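Local coordinates for protein beta-lactamase/D-alanine Carboxypeptidase (Yersinia pestis, PDB 3RJU) that probably acts as a serine hydrolase of the beta-lactamase and penicillin-binding protein family, cleaving beta-lactams or the terminal D-alanine of cell-wall peptides, at residues D55-I60 with K206-G211; M193-L198 with T232-Q237. All blocks are in the same frame, centred on the assembly; numbering follows the deposited sequence.

Contact 1. Residues D55-I60 with K206-G211; sequences DSLIRI and KRLMIG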
ATOM      1  N   ASP A  55      11.823  -8.605 -12.725  1.00 14.96           N
ATOM      2  CA  ASP A  55      11.048  -7.651 -13.496  1.00 14.03           C
ATOM      3  C   ASP A  55       9.673  -8.185 -13.871  1.00 11.60           C
ATOM      4  O   ASP A  55       9.036  -7.642 -14.763  1.00 13.75           O
ATOM      5  CB  ASP A  55      11.799  -7.213 -14.750  1.00 16.83           C
ATOM      6  CG  ASP A  55      12.001  -8.353 -15.726  1.00 21.82           C
ATOM      7  OD1 ASP A  55      11.608  -9.495 -15.406  1.00 22.11           O
ATOM      8  OD2 ASP A  55      12.556  -8.114 -16.811  1.00 25.11           O
ATOM      9  N   SER A  56       9.193  -9.224 -13.183  1.00  9.90           N
ATOM     10  CA  SER A  56       7.795  -9.628 -13.360  1.00  9.53           C
ATOM     11  C   SER A  56       6.874  -8.493 -12.903  1.00 10.30           C
ATOM     12  O   SER A  56       7.075  -7.911 -11.826  1.00 10.84           O
ATOM     13  CB  SER A  56       7.479 -10.899 -12.565  1.00 10.77           C
ATOM     14  OG  SER A  56       8.110 -12.028 -13.138  1.00 13.29           O
ATOM     15  N   LEU A  57       5.873  -8.166 -13.718  1.00 10.12           N
ATOM     16  CA  LEU A  57       4.930  -7.121 -13.326  1.00 10.90           C
ATOM     17  C   LEU A  57       3.947  -7.691 -12.320  1.00  9.94           C
ATOM     18  O   LEU A  57       3.473  -8.829 -12.454  1.00 10.34           O
ATOM     19  CB  LEU A  57       4.185  -6.519 -14.530  1.00 11.65           C
ATOM     20  CG  LEU A  57       3.753  -5.057 -14.335  1.00 11.65           C
ATOM     21  CD1 LEU A  57       4.974  -4.140 -14.313  1.00 11.79           C
ATOM     22  CD2 LEU A  57       2.759  -4.604 -15.407  1.00 11.39           C
ATOM     23  N   ILE A  58       3.627  -6.883 -11.324  1.00 10.09           N
ATOM     24  CA  ILE A  58       2.695  -7.281 -10.279  1.00  9.64           C
ATOM     25  C   ILE A  58       1.720  -6.134 -10.020  1.00  8.51           C
ATOM     26  O   ILE A  58       2.034  -4.971 -10.315  1.00 10.34           O
ATOM     27  CB  ILE A  58       3.434  -7.619  -8.969  1.00  8.97           C
ATOM     28  CG1 ILE A  58       4.179  -6.397  -8.415  1.00  9.06           C
ATOM     29  CG2 ILE A  58       4.419  -8.768  -9.192  1.00 10.59           C
ATOM     30  CD1 ILE A  58       4.960  -6.683  -7.121  1.00  9.40           C
ATOM     31  N   ARG A  59       0.546  -6.457  -9.484  1.00  9.21           N
ATOM     32  CA  ARG A  59      -0.309  -5.434  -8.883  1.00  9.20           C
ATOM     33  C   ARG A  59       0.044  -5.337  -7.406  1.00  9.05           C
ATOM     34  O   ARG A  59      -0.042  -6.343  -6.675  1.00 10.62           O
ATOM     35  CB  ARG A  59      -1.791  -5.793  -9.021  1.00  8.56           C
ATOM     36  CG  ARG A  59      -2.253  -5.976 -10.472  1.00 10.53           C
ATOM     37  CD  ARG A  59      -3.766  -6.123 -10.527  1.00 11.26           C
ATOM     38  NE  ARG A  59      -4.277  -6.510 -11.843  1.00 11.06           N
ATOM     39  CZ  ARG A  59      -4.752  -5.659 -12.754  1.00 12.88           C
ATOM     40  NH1 ARG A  59      -4.781  -4.345 -12.521  1.00 13.48           N
ATOM     41  NH2 ARG A  59      -5.218  -6.128 -13.902  1.00 13.99           N
ATOM     42  N   ILE A  60       0.454  -4.155  -6.943  1.00  7.43           N
ATOM     43  CA  ILE A  60       0.762  -4.044  -5.517  1.00  8.09           C
ATOM     44  C   ILE A  60      -0.481  -3.773  -4.671  1.00  9.20           C
ATOM     45  O   ILE A  60      -0.415  -3.779  -3.439  1.00  9.66           O
ATOM     46  CB  ILE A  60       1.889  -3.010  -5.211  1.00  9.45           C
ATOM     47  CG1 ILE A  60       1.409  -1.567  -5.442  1.00  9.52           C
ATOM     48  CG2 ILE A  60       3.143  -3.313  -6.050  1.00 10.73           C
ATOM     49  CD1 ILE A  60       2.467  -0.520  -5.026  1.00 12.15           C
ATOM     50  N   LYS A 206       2.592  -7.806 -20.754  1.00 15.73           N
ATOM     51  CA  LYS A 206       2.931  -9.196 -21.063  1.00 17.80           C
ATOM     52  C   LYS A 206       3.678  -9.851 -19.905  1.00 16.62           C
ATOM     53  O   LYS A 206       3.723 -11.078 -19.812  1.00 19.03           O
ATOM     54  CB  LYS A 206       3.763  -9.305 -22.352  1.00 21.25           C
ATOM     55  CG  LYS A 206       5.170  -8.810 -22.173  1.00 25.03           C
ATOM     56  CD  LYS A 206       6.066  -9.058 -23.381  1.00 26.83           C
ATOM     57  CE  LYS A 206       7.452  -8.497 -23.095  1.00 27.17           C
ATOM     58  NZ  LYS A 206       8.295  -8.438 -24.331  1.00 27.70           N
ATOM     59  N   ARG A 207       4.257  -9.030 -19.023  1.00 14.64           N
ATOM     60  CA  ARG A 207       5.004  -9.530 -17.865  1.00 13.61           C
ATOM     61  C   ARG A 207       4.158  -9.636 -16.603  1.00 12.48           C
ATOM     62  O   ARG A 207       4.651 -10.081 -15.566  1.00 13.17           O
ATOM     63  CB  ARG A 207       6.242  -8.658 -17.595  1.00 14.17           C
ATOM     64  CG  ARG A 207       7.276  -8.710 -18.719  1.00 14.89           C
ATOM     65  CD  ARG A 207       8.517  -7.882 -18.366  1.00 15.97           C
ATOM     66  NE  ARG A 207       8.409  -6.475 -18.767  1.00 16.81           N
ATOM     67  CZ  ARG A 207       8.537  -5.434 -17.950  1.00 17.02           C
ATOM     68  NH1 ARG A 207       8.757  -5.611 -16.652  1.00 17.83           N
ATOM     69  NH2 ARG A 207       8.460  -4.202 -18.443  1.00 16.59           N
ATOM     70  N   LEU A 208       2.886  -9.251 -16.683  1.00 11.02           N
ATOM     71  CA  LEU A 208       2.011  -9.291 -15.500  1.00 10.84           C
ATOM     72  C   LEU A 208       1.714 -10.747 -15.133  1.00 10.67           C
ATOM     73  O   LEU A 208       1.303 -11.558 -15.993  1.00 13.27           O
ATOM     74  CB  LEU A 208       0.708  -8.523 -15.748  1.00 10.83           C
ATOM     75  CG  LEU A 208      -0.233  -8.402 -14.542  1.00 10.67           C
ATOM     76  CD1 LEU A 208       0.384  -7.527 -13.440  1.00 12.08           C
ATOM     77  CD2 LEU A 208      -1.598  -7.874 -14.960  1.00 11.61           C
HETATM   78  N   MSE A 209       1.995 -11.095 -13.879  1.00 10.74           N
HETATM   79  CA  MSE A 209       1.723 -12.437 -13.376  1.00 11.57           C
HETATM   80  C   MSE A 209       0.212 -12.635 -13.301  1.00 10.36           C
HETATM   81  O   MSE A 209      -0.544 -11.661 -13.203  1.00 10.65           O
HETATM   82  CB  MSE A 209       2.360 -12.626 -11.995  1.00 12.88           C
HETATM   83  CG  MSE A 209       3.887 -12.435 -11.991  1.00 12.14           C
HETATM   84 SE   MSE A 209       4.580 -12.543 -10.181  0.75 13.96          SE
HETATM   85  CE  MSE A 209       3.889 -14.291  -9.635  1.00 11.92           C
ATOM     86  N   ILE A 210      -0.214 -13.897 -13.336  1.00 11.47           N
ATOM     87  CA  ILE A 210      -1.615 -14.260 -13.406  1.00 12.55           C
ATOM     88  C   ILE A 210      -1.939 -15.323 -12.360  1.00 12.88           C
ATOM     89  O   ILE A 210      -1.235 -16.327 -12.241  1.00 12.92           O
ATOM     90  CB  ILE A 210      -1.973 -14.806 -14.802  1.00 14.39           C
ATOM     91  CG1 ILE A 210      -1.849 -13.687 -15.852  1.00 15.08           C
ATOM     92  CG2 ILE A 210      -3.369 -15.398 -14.808  1.00 15.39           C
ATOM     93  CD1 ILE A 210      -1.953 -14.165 -17.307  1.00 15.09           C
ATOM     94  N   GLY A 211      -3.001 -15.094 -11.601  1.00 13.45           N
ATOM     95  CA  GLY A 211      -3.527 -16.109 -10.702  1.00 13.61           C
ATOM     96  C   GLY A 211      -5.041 -16.138 -10.794  1.00 13.97           C
ATOM     97  O   GLY A 211      -5.624 -15.583 -11.730  1.00 15.17           O
TER
HETATM   98  O   HOH W   1       6.579 -12.050 -15.566  1.00 23.69           O
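Leu57 and Leu208 face each other in a single beta bridge, their CA atoms 4.2 Å apart. Leu57 uses both of its backbone polar atoms here. Its O takes the N-H of Met209 at 3.1 Å in a nearly straight bond (165°), and Leu208 CA leans on the same oxygen as a CA-H...O contact. Its N gives to Arg207 O at 2.9 Å, approaching from above the carbonyl plane. A water that donates to Arg207 O also hydrogen-bonds Ser56 OG, itself bonded to Arg53 N, so that carbonyl has two donors.

Ahead of the bridge in both segments, Arg207 NH1 reaches Asp55 O at 2.8 Å. The acceptor lies at the edge of the guanidinium and in its plane, and the bend at chi3 (-88°) turns the group back to meet it. The Asp55 carboxylate, OD2 4.6 Å from Arg207 NH1 and well out of that plane, offers opposite charge but no bond; its salt bridge goes to Arg53, while Arg207 NH2 pairs with Glu203.

Apolar side chains fill in around the bridge. With CG anti to the backbone N (chi1 -175°), Leu208 lays CD1 against the Leu57 carbonyl, 3.5 Å from Leu57 O. Met209, a selenomethionine, runs beside Ile58 and brings SE to 3.9 Å from Ile58 CG2; Phe309 of strand 309-316 touches both. Arg59 NH2, hydrogen-bonded to the carbonyls of Ser215 and Arg216, lies 4.2 Å from Leu208 CD2.

This isolated beta bridge ties the irregular chain after helix 202-205 to the 55-60 segment that carries strand 58-59, beside the large antiparallel sheet of the beta-lactamase fold.

Contact 2. Residues M193-L198 with T232-Q237; sequences MKNTTL and TPEDMQ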
HETATM    1  N   MSE A 193      12.438   3.458 -10.654  1.00 13.16           N
HETATM    2  CA  MSE A 193      11.430   2.399 -10.652  1.00 11.36           C
HETATM    3  C   MSE A 193      10.699   2.437 -11.986  1.00 11.97           C
HETATM    4  O   MSE A 193       9.576   2.975 -12.104  1.00 12.88           O
HETATM    5  CB  MSE A 193      10.460   2.595  -9.496  1.00 12.13           C
HETATM    6  CG  MSE A 193      11.154   2.483  -8.120  1.00 12.40           C
HETATM    7 SE   MSE A 193      10.085   3.194  -6.655  0.74 14.29          SE
HETATM    8  CE  MSE A 193       8.753   1.804  -6.600  1.00 12.41           C
ATOM      9  N   LYS A 194      11.357   1.867 -12.987  1.00 12.62           N
ATOM     10  CA  LYS A 194      10.996   2.060 -14.380  1.00 14.22           C
ATOM     11  C   LYS A 194       9.780   1.248 -14.762  1.00 14.25           C
ATOM     12  O   LYS A 194       9.259   1.406 -15.863  1.00 15.31           O
ATOM     13  CB  LYS A 194      12.160   1.648 -15.271  1.00 16.40           C
ATOM     14  CG  LYS A 194      12.573   0.210 -15.004  1.00 20.25           C
ATOM     15  CD  LYS A 194      13.831  -0.214 -15.734  1.00 23.74           C
ATOM     16  CE  LYS A 194      14.239  -1.618 -15.294  1.00 24.62           C
ATOM     17  NZ  LYS A 194      15.529  -2.047 -15.916  1.00 28.46           N
ATOM     18  N   ASN A 195       9.339   0.365 -13.870  1.00 12.02           N
ATOM     19  CA  ASN A 195       8.141  -0.424 -14.151  1.00 11.87           C
ATOM     20  C   ASN A 195       7.006  -0.181 -13.168  1.00 11.71           C
ATOM     21  O   ASN A 195       6.124  -1.024 -13.017  1.00 12.46           O
ATOM     22  CB  ASN A 195       8.489  -1.915 -14.197  1.00 12.13           C
ATOM     23  CG  ASN A 195       9.190  -2.297 -15.472  1.00 13.86           C
ATOM     24  OD1 ASN A 195       8.716  -1.981 -16.553  1.00 14.95           O
ATOM     25  ND2 ASN A 195      10.347  -2.941 -15.352  1.00 13.77           N
ATOM     26  N   THR A 196       7.035   0.966 -12.493  1.00 11.15           N
ATOM     27  CA  THR A 196       6.028   1.285 -11.484  1.00 10.91           C
ATOM     28  C   THR A 196       5.115   2.366 -12.053  1.00 10.88           C
ATOM     29  O   THR A 196       5.566   3.480 -12.353  1.00 12.09           O
ATOM     30  CB  THR A 196       6.679   1.711 -10.148  1.00 10.20           C
ATOM     31  OG1 THR A 196       7.483   0.630  -9.644  1.00 10.27           O
ATOM     32  CG2 THR A 196       5.617   2.083  -9.098  1.00 11.86           C
ATOM     33  N   THR A 197       3.840   2.026 -12.236  1.00  9.46           N
ATOM     34  CA  THR A 197       2.999   2.799 -13.132  1.00  9.94           C
ATOM     35  C   THR A 197       1.517   2.508 -12.914  1.00 10.72           C
ATOM     36  O   THR A 197       1.161   1.456 -12.384  1.00 10.37           O
ATOM     37  CB  THR A 197       3.362   2.486 -14.612  1.00 12.63           C
ATOM     38  OG1 THR A 197       2.594   3.321 -15.487  1.00 14.04           O
ATOM     39  CG2 THR A 197       3.102   1.013 -14.957  1.00 13.67           C
ATOM     40  N   LEU A 198       0.667   3.456 -13.314  1.00 10.65           N
ATOM     41  CA  LEU A 198      -0.778   3.277 -13.373  1.00 11.49           C
ATOM     42  C   LEU A 198      -1.216   3.087 -14.816  1.00 12.73           C
ATOM     43  O   LEU A 198      -2.391   2.842 -15.097  1.00 13.65           O
ATOM     44  CB  LEU A 198      -1.491   4.505 -12.802  1.00 11.78           C
ATOM     45  CG  LEU A 198      -1.280   4.758 -11.312  1.00 10.39           C
ATOM     46  CD1 LEU A 198      -1.540   6.227 -10.954  1.00 11.59           C
ATOM     47  CD2 LEU A 198      -2.137   3.806 -10.472  1.00 10.68           C
ATOM     48  N   THR A 232       7.205  -4.025  -9.820  1.00  8.71           N
ATOM     49  CA  THR A 232       7.925  -5.289  -9.961  1.00  9.65           C
ATOM     50  C   THR A 232       8.645  -5.541  -8.647  1.00  9.14           C
ATOM     51  O   THR A 232       8.829  -4.610  -7.848  1.00 10.31           O
ATOM     52  CB  THR A 232       8.999  -5.209 -11.056  1.00 10.35           C
ATOM     53  OG1 THR A 232       9.924  -4.162 -10.711  1.00 11.20           O
ATOM     54  CG2 THR A 232       8.381  -4.935 -12.442  1.00 10.53           C
ATOM     55  N   PRO A 233       9.069  -6.785  -8.405  1.00  9.52           N
ATOM     56  CA  PRO A 233       9.840  -7.002  -7.183  1.00 11.05           C
ATOM     57  C   PRO A 233      11.075  -6.091  -7.099  1.00 10.19           C
ATOM     58  O   PRO A 233      11.334  -5.525  -6.037  1.00 10.99           O
ATOM     59  CB  PRO A 233      10.239  -8.479  -7.290  1.00 10.60           C
ATOM     60  CG  PRO A 233       9.053  -9.103  -8.046  1.00 10.03           C
ATOM     61  CD  PRO A 233       8.736  -8.049  -9.091  1.00  8.91           C
ATOM     62  N   GLU A 234      11.816  -5.918  -8.188  1.00 11.07           N
ATOM     63  CA  GLU A 234      13.042  -5.125  -8.098  1.00 11.08           C
ATOM     64  C   GLU A 234      12.732  -3.639  -7.831  1.00 10.65           C
ATOM     65  O   GLU A 234      13.459  -2.974  -7.079  1.00 11.74           O
ATOM     66  CB  GLU A 234      13.940  -5.321  -9.345  1.00 11.94           C
ATOM     67  CG  GLU A 234      13.405  -4.662 -10.596  1.00 13.27           C
ATOM     68  CD  GLU A 234      14.132  -5.088 -11.856  1.00 15.23           C
ATOM     69  OE1 GLU A 234      15.161  -5.805 -11.755  1.00 17.72           O
ATOM     70  OE2 GLU A 234      13.680  -4.694 -12.955  1.00 15.54           O
ATOM     71  N   ASP A 235      11.661  -3.118  -8.429  1.00 10.15           N
ATOM     72  CA  ASP A 235      11.279  -1.723  -8.168  1.00 10.97           C
ATOM     73  C   ASP A 235      10.896  -1.568  -6.703  1.00 10.37           C
ATOM     74  O   ASP A 235      11.269  -0.570  -6.057  1.00 11.47           O
ATOM     75  CB  ASP A 235      10.085  -1.280  -9.025  1.00 10.64           C
ATOM     76  CG  ASP A 235      10.469  -0.920 -10.457  1.00 11.10           C
ATOM     77  OD1 ASP A 235      11.597  -1.207 -10.904  1.00 11.77           O
ATOM     78  OD2 ASP A 235       9.617  -0.343 -11.151  1.00 11.91           O
HETATM   79  N   MSE A 236      10.132  -2.529  -6.184  1.00  9.01           N
HETATM   80  CA  MSE A 236       9.681  -2.468  -4.798  1.00  9.17           C
HETATM   81  C   MSE A 236      10.832  -2.609  -3.818  1.00  9.67           C
HETATM   82  O   MSE A 236      10.792  -2.017  -2.727  1.00 10.19           O
HETATM   83  CB  MSE A 236       8.583  -3.503  -4.520  1.00 10.20           C
HETATM   84  CG  MSE A 236       7.306  -3.253  -5.312  1.00 11.36           C
HETATM   85 SE   MSE A 236       6.579  -1.463  -4.985  0.76 12.10          SE
HETATM   86  CE  MSE A 236       6.446  -1.628  -3.061  1.00 10.53           C
ATOM     87  N   GLN A 237      11.859  -3.381  -4.188  1.00  9.70           N
ATOM     88  CA  GLN A 237      13.064  -3.432  -3.364  1.00 10.20           C
ATOM     89  C   GLN A 237      13.636  -2.015  -3.181  1.00 10.08           C
ATOM     90  O   GLN A 237      13.972  -1.595  -2.069  1.00 10.28           O
ATOM     91  CB  GLN A 237      14.141  -4.331  -3.983  1.00 10.65           C
ATOM     92  CG  GLN A 237      15.418  -4.373  -3.177  1.00 11.76           C
ATOM     93  CD  GLN A 237      16.604  -4.901  -3.982  1.00 14.93           C
ATOM     94  OE1 GLN A 237      16.449  -5.798  -4.816  1.00 18.43           O
ATOM     95  NE2 GLN A 237      17.793  -4.344  -3.735  1.00 15.77           N
TER
HETATM   96  O   HOH W   2      14.990  -4.703 -15.276  1.00 35.21           O
HETATM   97  O   HOH W   3      11.474  -3.214 -12.784  1.00 14.29           O
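Asp235 OD2 is gripped from two sides by the 193-198 loop. Asn195 N donates to its syn lone pair at 2.8 Å, and Thr196 OG1 donates to the anti one, also at 2.8 Å. The loop makes a type I beta turn from Met193 to Thr196, which wraps round a carboxylate in the first turn of helix 233-241. Within the helix start, Asp235 N donates to Thr232 OG1, the N-cap; the Thr232 hydroxyl can accept it because chi1 (59°) sets OG1 between the backbone N and the carbonyl carbon.

The other carboxylate oxygen, OD1, is held by a water that also donates to Glu234 OE2 and accepts from Asn195 ND2 and Thr232 OG1, four partners in all. Asn195 OD1 accepts from Arg207 NH2. A second water accepts from Lys194 NZ and donates to Glu234 OE2; NZ and OE2 are 4.4 Å apart, beyond a salt bridge. Thr196 OG1 is also hydrogen-bonded to Ser231 OG.

Selenomethionine Met193 runs obliquely across Asp235, its CE 3.5 Å from Asp235 O, and Met67 of helix 64-77 touches both Met193 and Met236. Elsewhere, Asn195 CB presses on the methyl of Thr232, with CG2 3.5 Å away.

How the contacts relate
The centres of contact 1 and contact 2 lie 11 Å apart, on the same side of the chain's centre, and their segments alternate along the chain: 55-60, 193-198, 206-211, then 232-237. Arg207 NH2 probably hydrogen-bonds Asn195 OD1 at 2.9 Å, and Ser56 O packs on Pro233 and Thr232, so the two form one continuous patch. Strand 58-59 pairs with strand 230-231, which is followed closely by helix 233-241, linking contact 1 to contact 2 through the backbone as well. Together they join the loops on either side of helix 202-205 to the segment just before helix 64-77, whose start carries the Ser62-Lys65 SxxK pattern, probably catalytic.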